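Local atomic coordinates of mannonate dehydratase (Streptococcus suis, PDB entry 3BDK), a protein that probably catalyses the dehydration of D-mannonate to 2-dehydro-3-deoxy-D-gluconate with the help of a manganese or ferrous ion. Residues 120-125 with 217-222; 86-91 with 104-109; 197-202 with 244-249. All blocks are in the same frame, centred on the assembly; numbering follows the deposited sequence.

How the contacts relate
The three contacts lie in the strand core (contact 1) and the surrounding helices and loops (contacts 2 and 3) of one xylose isomerase-like TIM barrel. Contact 1 joins two barrel strands; its centre is 6 Å from that of the chain, its His219 and Asp222 line the D-mannose pocket, and His219 also binds the manganese. Contacts 2 and 3 lie farther out, their centres about 17 and 19 Å from the chain centre and 15 Å from each other. Each centre is 13 Å from that of contact 1, and Tyr123 meets both: its CB is 3.4 Å from Ile86 O of contact 2, its OH 3.6 Å from Ile202 CD1 of contact 3. The Pro87 side chain of contact 2 is about 6 Å from the D-mannose.

Contact 1 (120-125 with 217-222); sequences VVCYNF and AIHPDD. With MN (manganese (II) ion), chain D; DNO (D-mannose), chain C.
Tyr123 lays its phenol ring across the backbone of Ile218, where the parallel strands 120-123 and 215-218 run side by side in the TIM barrel. With chi1 at 68°, CG stands between the backbone N and the carbonyl carbon, and the ring is carried over the neighbouring strand. Ile218 CA is the bump beneath it, 4.2 Å from the ring centroid and 25° off the normal: a CH-pi contact displaced toward the rim. Ile218 CB continues this ridge and meets Tyr123 CZ at 3.8 Å. Leu198 and Ile202 of helix 191-210 pack onto these two residues on the outer side of the barrel.

The backbones are held mainly at two points. Ala217 N donates to Val121 O at 2.9 Å, and His219 N to Tyr123 O at 2.8 Å; the Tyr123 N to Ala217 O bond between them is weak. The Ala217 methyl, CB, packs 4.2 Å from Val120 CG1.

Cys122 fills the hollow beside His219. Its SG touches His219 CB at 3.6 Å and lies at the edge of the imidazole, while Pro220 CD covers part of one ring face. The ring is further steered by His219 ND1, which donates to Pro220 O, an acceptor lying 29° out of the ring plane. The other nitrogen then reaches the active site: with His286, Asp330 and D-mannose O2 also bound to the manganese, His219 NE2 coordinates it at 2.5 Å.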
loop_
_atom_site.group_PDB
_atom_site.type_symbol
_atom_site.label_atom_id
_atom_site.label_comp_id
_atom_site.label_asym_id
_atom_site.label_seq_id
_atom_site.Cartn_x
_atom_site.Cartn_y
_atom_site.Cartn_z
ATOM N N VAL A 120 -1.568 5.486 -25.205
ATOM C CA VAL A 120 -2.006 4.089 -25.133
ATOM C C VAL A 120 -3.522 3.949 -25.099
ATOM O O VAL A 120 -4.214 4.731 -24.429
ATOM C CB VAL A 120 -1.384 3.326 -23.925
ATOM C CG1 VAL A 120 -2.025 1.956 -23.759
ATOM C CG2 VAL A 120 0.141 3.171 -24.080
ATOM N N VAL A 121 -4.029 2.951 -25.832
ATOM C CA VAL A 121 -5.457 2.606 -25.820
ATOM C C VAL A 121 -5.669 1.104 -25.557
ATOM O O VAL A 121 -5.319 0.265 -26.391
ATOM C CB VAL A 121 -6.167 3.018 -27.142
ATOM C CG1 VAL A 121 -7.614 2.581 -27.129
ATOM C CG2 VAL A 121 -6.092 4.516 -27.351
ATOM N N CYS A 122 -6.213 0.791 -24.380
ATOM C CA CYS A 122 -6.676 -0.552 -24.033
ATOM C C CYS A 122 -8.073 -0.781 -24.648
ATOM O O CYS A 122 -8.783 0.180 -24.956
ATOM C CB CYS A 122 -6.678 -0.742 -22.496
ATOM S SG CYS A 122 -7.354 -2.365 -21.822
ATOM N N TYR A 123 -8.437 -2.053 -24.842
ATOM C CA TYR A 123 -9.714 -2.473 -25.461
ATOM C C TYR A 123 -9.721 -4.006 -25.461
ATOM O O TYR A 123 -8.652 -4.618 -25.401
ATOM C CB TYR A 123 -9.808 -1.981 -26.915
ATOM C CG TYR A 123 -8.804 -2.680 -27.786
ATOM C CD1 TYR A 123 -9.186 -3.727 -28.636
ATOM C CD2 TYR A 123 -7.457 -2.353 -27.704
ATOM C CE1 TYR A 123 -8.241 -4.403 -29.393
ATOM C CE2 TYR A 123 -6.509 -3.021 -28.465
ATOM C CZ TYR A 123 -6.907 -4.044 -29.302
ATOM O OH TYR A 123 -5.948 -4.683 -30.046
ATOM N N ASN A 124 -10.898 -4.626 -25.566
ATOM C CA ASN A 124 -10.992 -6.102 -25.634
ATOM C C ASN A 124 -11.590 -6.653 -26.925
ATOM O O ASN A 124 -12.074 -5.896 -27.759
ATOM C CB ASN A 124 -11.769 -6.665 -24.438
ATOM C CG ASN A 124 -13.262 -6.656 -24.650
ATOM O OD1 ASN A 124 -13.764 -7.186 -25.635
ATOM N ND2 ASN A 124 -13.987 -6.064 -23.714
ATOM N N PHE A 125 -11.555 -7.978 -27.069
ATOM C CA PHE A 125 -12.210 -8.674 -28.177
ATOM C C PHE A 125 -12.942 -9.908 -27.644
ATOM O O PHE A 125 -12.623 -11.051 -27.981
ATOM C CB PHE A 125 -11.206 -9.041 -29.271
ATOM C CG PHE A 125 -11.759 -8.913 -30.664
ATOM C CD1 PHE A 125 -11.679 -7.701 -31.349
ATOM C CD2 PHE A 125 -12.377 -9.999 -31.289
ATOM C CE1 PHE A 125 -12.194 -7.578 -32.642
ATOM C CE2 PHE A 125 -12.888 -9.887 -32.582
ATOM C CZ PHE A 125 -12.796 -8.676 -33.258
ATOM N N ALA A 217 -3.370 -1.841 -26.964
ATOM C CA ALA A 217 -3.065 -2.816 -25.924
ATOM C C ALA A 217 -4.313 -3.586 -25.507
ATOM O O ALA A 217 -5.209 -3.035 -24.867
ATOM C CB ALA A 217 -2.435 -2.130 -24.721
ATOM N N ILE A 218 -4.364 -4.863 -25.872
ATOM C CA ILE A 218 -5.602 -5.630 -25.804
ATOM C C ILE A 218 -5.778 -6.272 -24.431
ATOM O O ILE A 218 -4.952 -7.078 -24.002
ATOM C CB ILE A 218 -5.646 -6.728 -26.883
ATOM C CG1 ILE A 218 -6.965 -7.499 -26.805
ATOM C CG2 ILE A 218 -4.462 -7.670 -26.733
ATOM C CD1 ILE A 218 -7.614 -8.568 -28.934
ATOM N N HIS A 219 -6.859 -5.911 -23.749
ATOM C CA HIS A 219 -7.209 -6.538 -22.480
ATOM C C HIS A 219 -7.594 -8.000 -22.676
ATOM O O HIS A 219 -8.498 -8.316 -23.450
ATOM C CB HIS A 219 -8.354 -5.779 -21.806
ATOM C CG HIS A 219 -8.485 -6.061 -20.342
ATOM N ND1 HIS A 219 -9.183 -7.145 -19.852
ATOM C CD2 HIS A 219 -8.008 -5.401 -19.260
ATOM C CE1 HIS A 219 -9.130 -7.140 -18.532
ATOM N NE2 HIS A 219 -8.424 -6.093 -18.147
ATOM N N PRO A 220 -6.902 -8.888 -21.970
ATOM C CA PRO A 220 -7.069 -10.332 -22.171
ATOM C C PRO A 220 -8.481 -10.791 -21.823
ATOM O O PRO A 220 -9.256 -10.023 -21.253
ATOM C CB PRO A 220 -6.063 -10.935 -21.189
ATOM C CG PRO A 220 -5.945 -9.920 -20.108
ATOM C CD PRO A 220 -6.084 -8.585 -20.783
ATOM N N ASP A 221 -8.804 -12.034 -22.165
ATOM C CA ASP A 221 -10.148 -12.561 -21.953
ATOM C C ASP A 221 -10.370 -12.934 -20.491
ATOM O O ASP A 221 -9.539 -13.602 -19.877
ATOM C CB ASP A 221 -10.392 -13.778 -22.848
ATOM C CG ASP A 221 -10.961 -13.402 -24.201
ATOM O OD1 ASP A 221 -11.079 -14.294 -25.068
ATOM O OD2 ASP A 221 -11.292 -12.214 -24.399
ATOM N N ASP A 222 -11.496 -12.494 -19.939
ATOM C CA ASP A 222 -11.680 -12.465 -18.493
ATOM C C ASP A 222 -13.056 -12.995 -18.101
ATOM O O ASP A 222 -14.042 -12.258 -18.120
ATOM C CB ASP A 222 -11.490 -11.044 -17.957
ATOM C CG ASP A 222 -11.883 -10.914 -16.499
ATOM O OD1 ASP A 222 -12.028 -11.956 -15.825
ATOM O OD2 ASP A 222 -12.046 -9.770 -16.026
HETATM MN MN MN D . -9.049 -4.939 -16.045
HETATM C C1 DNO C . -13.178 -5.984 -15.905
HETATM C C2 DNO C . -12.636 -4.572 -15.627
HETATM C C3 DNO C . -13.643 -3.414 -15.910
HETATM C C4 DNO C . -14.324 -3.245 -17.307
HETATM C C5 DNO C . -13.502 -3.521 -18.602
HETATM C C6 DNO C . -14.050 -2.668 -19.753
HETATM O O1 DNO C . -12.554 -6.978 -15.530
HETATM O O2 DNO C . -11.385 -4.373 -16.311
HETATM O O3 DNO C . -12.995 -2.179 -15.617
HETATM O O4 DNO C . -15.560 -3.971 -17.323
HETATM O O5 DNO C . -12.100 -3.237 -18.467
HETATM O O6 DNO C . -14.956 -3.452 -20.534
#

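Contact 2 (86-91 with 104-109); sequences IPVHED and ENYKTS
Ile86 meets the phenol end of Tyr106 with both its backbone and its side chain. Its carbonyl oxygen accepts a hydrogen bond from Tyr106 OH, with Ile86 O only 2.6 Å from that hydroxyl and in the plane of the ring, at its edge. At the carbonyl the bond is bent: the C=O...donor angle is 136°, and the hydroxyl is tilted 28° from the carbonyl plane. The isoleucine side chain reaches two helix residues. CG2 presses mainly on the ring at Tyr106 CE2, 3.3 Å away, while CD1 reaches along the helix to Ser109 CB at 3.7 Å. The Ser109 hydroxyl is turned back to its own helix, where OG donates to Asn105 O one turn earlier.

At Pro87 the chain passes the ring rim, its carbonyl carbon 3.9 Å from Tyr106 CE2. Val88 follows with a looser touch, CG2 to Tyr106 CE2 at 4.1 Å, so that one ring corner is met by three successive residues. Tyr106 extends to them with CG anti to its backbone N (chi1 -154°), which brings the hydroxyl within range of the loop.

His89 then ends the loop as the N-cap of helix 90-93. Its ND1 accepts from Asp91 N at 2.9 Å, in a nearly straight bond close to the imidazole plane. Glu90 opens the helix and is hydrogen-bonded through OE1 to Tyr185.

The contact ties the loop after strand 79-84 to helix 99-114. Strand 120-123 packs against the same residues, with Val121 against Ile86 and Tyr123 against Val88, while the Tyr106 ring also makes a T-shaped pair with Phe201 of helix 191-210.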
loop_
_atom_site.group_PDB
_atom_site.type_symbol
_atom_site.label_atom_id
_atom_site.label_comp_id
_atom_site.label_asym_id
_atom_site.label_seq_id
_atom_site.Cartn_x
_atom_site.Cartn_y
_atom_site.Cartn_z
ATOM N N ILE A 86 -11.577 2.222 -25.702
ATOM C CA ILE A 86 -12.523 2.435 -26.781
ATOM C C ILE A 86 -13.067 1.032 -27.127
ATOM O O ILE A 86 -12.348 0.197 -27.683
ATOM C CB ILE A 86 -11.864 3.068 -28.021
ATOM C CG1 ILE A 86 -10.958 4.241 -27.627
ATOM C CG2 ILE A 86 -12.935 3.504 -29.015
ATOM C CD1 ILE A 86 -10.112 4.781 -28.778
ATOM N N PRO A 87 -14.324 0.756 -26.746
ATOM C CA PRO A 87 -14.984 -0.533 -26.987
ATOM C C PRO A 87 -15.345 -0.851 -28.444
ATOM O O PRO A 87 -16.189 -0.186 -29.044
ATOM C CB PRO A 87 -16.262 -0.442 -26.137
ATOM C CG PRO A 87 -16.542 1.029 -26.028
ATOM C CD PRO A 87 -15.185 1.691 -25.994
ATOM N N VAL A 88 -14.707 -1.884 -28.982
ATOM C CA VAL A 88 -15.093 -2.508 -30.243
ATOM C C VAL A 88 -16.560 -2.975 -30.216
ATOM O O VAL A 88 -16.981 -3.634 -29.252
ATOM C CB VAL A 88 -14.186 -3.697 -30.496
ATOM C CG1 VAL A 88 -14.436 -4.244 -31.843
ATOM C CG2 VAL A 88 -12.732 -3.273 -30.365
ATOM N N HIS A 89 -17.327 -2.607 -31.253
ATOM C CA HIS A 89 -18.762 -2.937 -31.376
ATOM C C HIS A 89 -18.958 -4.445 -31.600
ATOM O O HIS A 89 -18.112 -5.104 -32.215
ATOM C CB HIS A 89 -19.418 -2.127 -32.539
ATOM C CG HIS A 89 -20.926 -2.135 -32.524
ATOM N ND1 HIS A 89 -21.678 -3.199 -32.981
ATOM C CD2 HIS A 89 -21.819 -1.211 -32.089
ATOM C CE1 HIS A 89 -22.965 -2.936 -32.816
ATOM N NE2 HIS A 89 -23.078 -1.735 -32.275
ATOM N N GLU A 90 -20.076 -4.992 -31.121
ATOM C CA GLU A 90 -20.377 -6.414 -31.344
ATOM C C GLU A 90 -20.325 -6.769 -32.819
ATOM O O GLU A 90 -19.815 -7.828 -33.186
ATOM C CB GLU A 90 -21.731 -6.830 -30.762
ATOM C CG GLU A 90 -21.738 -7.009 -29.245
ATOM C CD GLU A 90 -20.803 -8.111 -28.731
ATOM O OE1 GLU A 90 -20.697 -9.178 -29.375
ATOM O OE2 GLU A 90 -20.181 -7.900 -27.664
ATOM N N ASP A 91 -20.844 -5.881 -33.658
ATOM C CA ASP A 91 -20.855 -6.093 -35.100
ATOM C C ASP A 91 -19.454 -6.243 -35.674
ATOM O O ASP A 91 -19.268 -6.964 -36.650
ATOM C CB ASP A 91 -21.596 -4.961 -35.814
ATOM C CG ASP A 91 -23.094 -4.985 -35.556
ATOM O OD1 ASP A 91 -23.655 -6.094 -35.396
ATOM O OD2 ASP A 91 -23.707 -3.890 -35.533
ATOM N N GLU A 104 -14.693 2.668 -39.162
ATOM C CA GLU A 104 -14.482 4.079 -39.502
ATOM C C GLU A 104 -14.519 4.966 -38.262
ATOM O O GLU A 104 -13.540 5.629 -37.926
ATOM C CB GLU A 104 -15.526 4.566 -40.511
ATOM C CG GLU A 104 -15.160 4.271 -41.937
ATOM C CD GLU A 104 -13.718 4.624 -42.230
ATOM O OE1 GLU A 104 -13.322 5.781 -41.935
ATOM O OE2 GLU A 104 -12.987 3.739 -42.739
ATOM N N ASN A 105 -15.657 4.946 -37.582
ATOM C CA ASN A 105 -15.842 5.698 -36.362
ATOM C C ASN A 105 -14.779 5.420 -35.319
ATOM O O ASN A 105 -14.409 6.316 -34.559
ATOM C CB ASN A 105 -17.246 5.451 -35.818
ATOM C CG ASN A 105 -18.305 6.193 -36.614
ATOM O OD1 ASN A 105 -19.431 5.719 -36.759
ATOM N ND2 ASN A 105 -17.941 7.370 -37.146
ATOM N N TYR A 106 -14.288 4.175 -35.314
ATOM C CA TYR A 106 -13.180 3.736 -34.459
ATOM C C TYR A 106 -11.834 4.299 -34.957
ATOM O O TYR A 106 -10.975 4.641 -34.142
ATOM C CB TYR A 106 -13.144 2.197 -34.369
ATOM C CG TYR A 106 -12.497 1.655 -33.105
ATOM C CD1 TYR A 106 -11.113 1.535 -33.005
ATOM C CD2 TYR A 106 -13.270 1.259 -32.012
ATOM C CE1 TYR A 106 -10.509 1.051 -31.854
ATOM C CE2 TYR A 106 -12.669 0.765 -30.837
ATOM C CZ TYR A 106 -11.282 0.670 -30.768
ATOM O OH TYR A 106 -10.651 0.189 -29.633
ATOM N N LYS A 107 -11.669 4.406 -36.284
ATOM C CA LYS A 107 -10.491 5.027 -36.903
ATOM C C LYS A 107 -10.199 6.413 -36.302
ATOM O O LYS A 107 -9.088 6.673 -35.839
ATOM C CB LYS A 107 -10.669 5.166 -38.424
ATOM C CG LYS A 107 -10.827 3.866 -39.228
ATOM C CD LYS A 107 -9.579 3.479 -40.063
ATOM C CE LYS A 107 -9.445 4.254 -41.391
ATOM N NZ LYS A 107 -10.562 4.079 -42.359
ATOM N N THR A 108 -11.190 7.300 -36.299
ATOM C CA THR A 108 -10.962 8.672 -35.822
ATOM C C THR A 108 -10.715 8.774 -34.309
ATOM O O THR A 108 -9.919 9.606 -33.853
ATOM C CB THR A 108 -12.084 9.649 -36.243
ATOM O OG1 THR A 108 -13.356 8.995 -36.162
ATOM C CG2 THR A 108 -11.847 10.153 -37.669
ATOM N N SER A 109 -11.397 7.931 -33.538
ATOM C CA SER A 109 -11.102 7.803 -32.113
ATOM C C SER A 109 -9.601 7.694 -31.899
ATOM O O SER A 109 -9.045 8.366 -31.023
ATOM C CB SER A 109 -11.798 6.595 -31.519
ATOM O OG SER A 109 -13.196 6.774 -31.567
#

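Contact 3 (197-202 with 244-249); sequences NLEYFI and LNLYDS
Leu246 turns its CG anti to the carbonyl carbon (chi1 -60°) and extends further with chi2 at 167°, which presents its forked end to Leu198, Glu199 and Ile202. The two methyls take different partners. CD1 sits by Leu198 CD2 at 3.7 Å and Ile202 CG1 at 4.1 Å, the leucine crossing each of those side chains at about a right angle. CD2 rests instead on the aliphatic part of Glu199, 3.3 Å from its CG. Beyond that methylene the glutamate chain is extended, and OE2 forms a salt bridge with Lys203 of the same helix.

Ile202 has a second neighbour, since its CG2 branch lies 3.7 Å from Tyr247 CB. Apolar packing carries the contact across the segments, while the tyrosine hydroxyl finds its partner farther along the helix, in Glu210 OE2. Ser249 OG, at the edge of the Tyr247 ring, bonds to the other oxygen of that carboxylate.

Structurally, the turn leaving helix 237-245 is thereby packed against helix 191-210, the two helices that flank strand 215-218 in sequence. Phe243 of helix 237-245 adds to the seam by touching Leu198 and Ile202, while Phe201 of helix 191-210 packs on Tyr123 of strand 120-123.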
loop_
_atom_site.group_PDB
_atom_site.type_symbol
_atom_site.label_atom_id
_atom_site.label_comp_id
_atom_site.label_asym_id
_atom_site.label_seq_id
_atom_site.Cartn_x
_atom_site.Cartn_y
_atom_site.Cartn_z
ATOM N N ASN A 197 -12.154 -12.274 -37.576
ATOM C CA ASN A 197 -12.799 -11.009 -37.359
ATOM C C ASN A 197 -11.831 -10.003 -36.748
ATOM O O ASN A 197 -11.869 -8.810 -37.091
ATOM C CB ASN A 197 -14.049 -11.202 -36.519
ATOM C CG ASN A 197 -15.082 -12.070 -37.221
ATOM O OD1 ASN A 197 -14.942 -12.383 -38.400
ATOM N ND2 ASN A 197 -16.121 -12.460 -36.503
ATOM N N LEU A 198 -10.937 -10.499 -35.890
ATOM C CA LEU A 198 -9.967 -9.674 -35.195
ATOM C C LEU A 198 -8.872 -9.244 -36.131
ATOM O O LEU A 198 -8.468 -8.084 -36.127
ATOM C CB LEU A 198 -9.343 -10.425 -34.010
ATOM C CG LEU A 198 -8.176 -9.759 -33.248
ATOM C CD1 LEU A 198 -8.588 -8.447 -32.576
ATOM C CD2 LEU A 198 -7.587 -10.710 -32.222
ATOM N N GLU A 199 -8.370 -10.187 -36.915
ATOM C CA GLU A 199 -7.319 -9.885 -37.856
ATOM C C GLU A 199 -7.748 -8.768 -38.810
ATOM O O GLU A 199 -6.991 -7.831 -39.063
ATOM C CB GLU A 199 -6.942 -11.131 -38.624
ATOM C CG GLU A 199 -5.559 -11.032 -39.247
ATOM C CD GLU A 199 -5.338 -12.076 -40.298
ATOM O OE1 GLU A 199 -5.938 -13.171 -40.162
ATOM O OE2 GLU A 199 -4.587 -11.789 -41.262
ATOM N N TYR A 200 -8.974 -8.874 -39.310
ATOM C CA TYR A 200 -9.573 -7.865 -40.156
ATOM C C TYR A 200 -9.560 -6.504 -39.475
ATOM O O TYR A 200 -9.181 -5.496 -40.082
ATOM C CB TYR A 200 -11.011 -8.255 -40.467
ATOM C CG TYR A 200 -11.710 -7.369 -41.485
ATOM C CD1 TYR A 200 -11.589 -7.619 -42.858
ATOM C CD2 TYR A 200 -12.507 -6.301 -41.075
ATOM C CE1 TYR A 200 -12.239 -6.824 -43.794
ATOM C CE2 TYR A 200 -13.161 -5.497 -41.999
ATOM C CZ TYR A 200 -13.030 -5.764 -43.360
ATOM O OH TYR A 200 -13.679 -4.968 -44.283
ATOM N N PHE A 201 -9.989 -6.497 -38.215
ATOM C CA PHE A 201 -10.018 -5.299 -37.364
ATOM C C PHE A 201 -8.617 -4.723 -37.128
ATOM O O PHE A 201 -8.417 -3.523 -37.233
ATOM C CB PHE A 201 -10.706 -5.649 -36.034
ATOM C CG PHE A 201 -10.706 -4.544 -35.013
ATOM C CD1 PHE A 201 -9.871 -4.614 -33.899
ATOM C CD2 PHE A 201 -11.578 -3.462 -35.132
ATOM C CE1 PHE A 201 -9.879 -3.616 -32.941
ATOM C CE2 PHE A 201 -11.604 -2.458 -34.168
ATOM C CZ PHE A 201 -10.747 -2.528 -33.076
ATOM N N ILE A 202 -7.663 -5.595 -36.827
ATOM C CA ILE A 202 -6.293 -5.194 -36.535
ATOM C C ILE A 202 -5.646 -4.537 -37.753
ATOM O O ILE A 202 -5.237 -3.377 -37.689
ATOM C CB ILE A 202 -5.440 -6.386 -36.005
ATOM C CG1 ILE A 202 -5.834 -6.751 -34.567
ATOM C CG2 ILE A 202 -3.960 -6.099 -36.078
ATOM C CD1 ILE A 202 -5.806 -5.596 -33.540
ATOM N N LEU A 244 0.150 -10.982 -31.408
ATOM C CA LEU A 244 1.269 -10.181 -31.794
ATOM C C LEU A 244 1.416 -10.315 -33.315
ATOM O O LEU A 244 1.401 -9.302 -34.023
ATOM C CB LEU A 244 2.515 -10.581 -30.989
ATOM C CG LEU A 244 2.787 -9.784 -29.679
ATOM C CD1 LEU A 244 1.561 -9.078 -29.061
ATOM C CD2 LEU A 244 3.536 -10.578 -28.581
ATOM N N ASN A 245 1.441 -11.553 -33.815
ATOM C CA ASN A 245 1.778 -11.808 -35.219
ATOM C C ASN A 245 0.782 -11.325 -36.269
ATOM O O ASN A 245 1.124 -11.268 -37.446
ATOM C CB ASN A 245 2.155 -13.270 -35.435
ATOM C CG ASN A 245 3.399 -13.670 -34.650
ATOM O OD1 ASN A 245 4.089 -12.828 -34.057
ATOM N ND2 ASN A 245 3.691 -14.960 -34.641
ATOM N N LEU A 246 -0.425 -10.952 -35.845
ATOM C CA LEU A 246 -1.421 -10.336 -36.745
ATOM C C LEU A 246 -0.926 -9.042 -37.403
ATOM O O LEU A 246 -1.495 -8.572 -38.398
ATOM C CB LEU A 246 -2.728 -10.037 -35.999
ATOM C CG LEU A 246 -3.524 -11.167 -35.344
ATOM C CD1 LEU A 246 -4.578 -10.611 -34.400
ATOM C CD2 LEU A 246 -4.167 -12.062 -36.397
ATOM N N TYR A 247 0.139 -8.481 -36.839
ATOM C CA TYR A 247 0.672 -7.189 -37.238
ATOM C C TYR A 247 1.896 -6.946 -36.366
ATOM O O TYR A 247 1.815 -6.238 -35.355
ATOM C CB TYR A 247 -0.372 -6.105 -36.996
ATOM C CG TYR A 247 -0.141 -4.820 -37.742
ATOM C CD1 TYR A 247 0.674 -3.820 -37.214
ATOM C CD2 TYR A 247 -0.767 -4.585 -38.966
ATOM C CE1 TYR A 247 0.878 -2.619 -37.904
ATOM C CE2 TYR A 247 -0.566 -3.394 -39.663
ATOM C CZ TYR A 247 0.259 -2.420 -39.127
ATOM O OH TYR A 247 0.446 -1.254 -39.812
ATOM N N ASP A 248 3.016 -7.562 -36.752
ATOM C CA ASP A 248 4.257 -7.514 -35.979
ATOM C C ASP A 248 4.821 -6.093 -35.896
ATOM O O ASP A 248 5.775 -5.727 -36.596
ATOM C CB ASP A 248 5.296 -8.476 -36.555
ATOM C CG ASP A 248 6.534 -8.564 -35.693
ATOM O OD1 ASP A 248 6.496 -9.260 -34.666
ATOM O OD2 ASP A 248 7.549 -7.924 -36.024
ATOM N N SER A 249 4.210 -5.302 -35.022
ATOM C CA SER A 249 4.560 -3.900 -34.839
ATOM C C SER A 249 4.415 -3.535 -33.369
ATOM O O SER A 249 3.415 -3.869 -32.720
ATOM C CB SER A 249 3.659 -3.011 -35.690
ATOM O OG SER A 249 3.728 -1.655 -35.288
#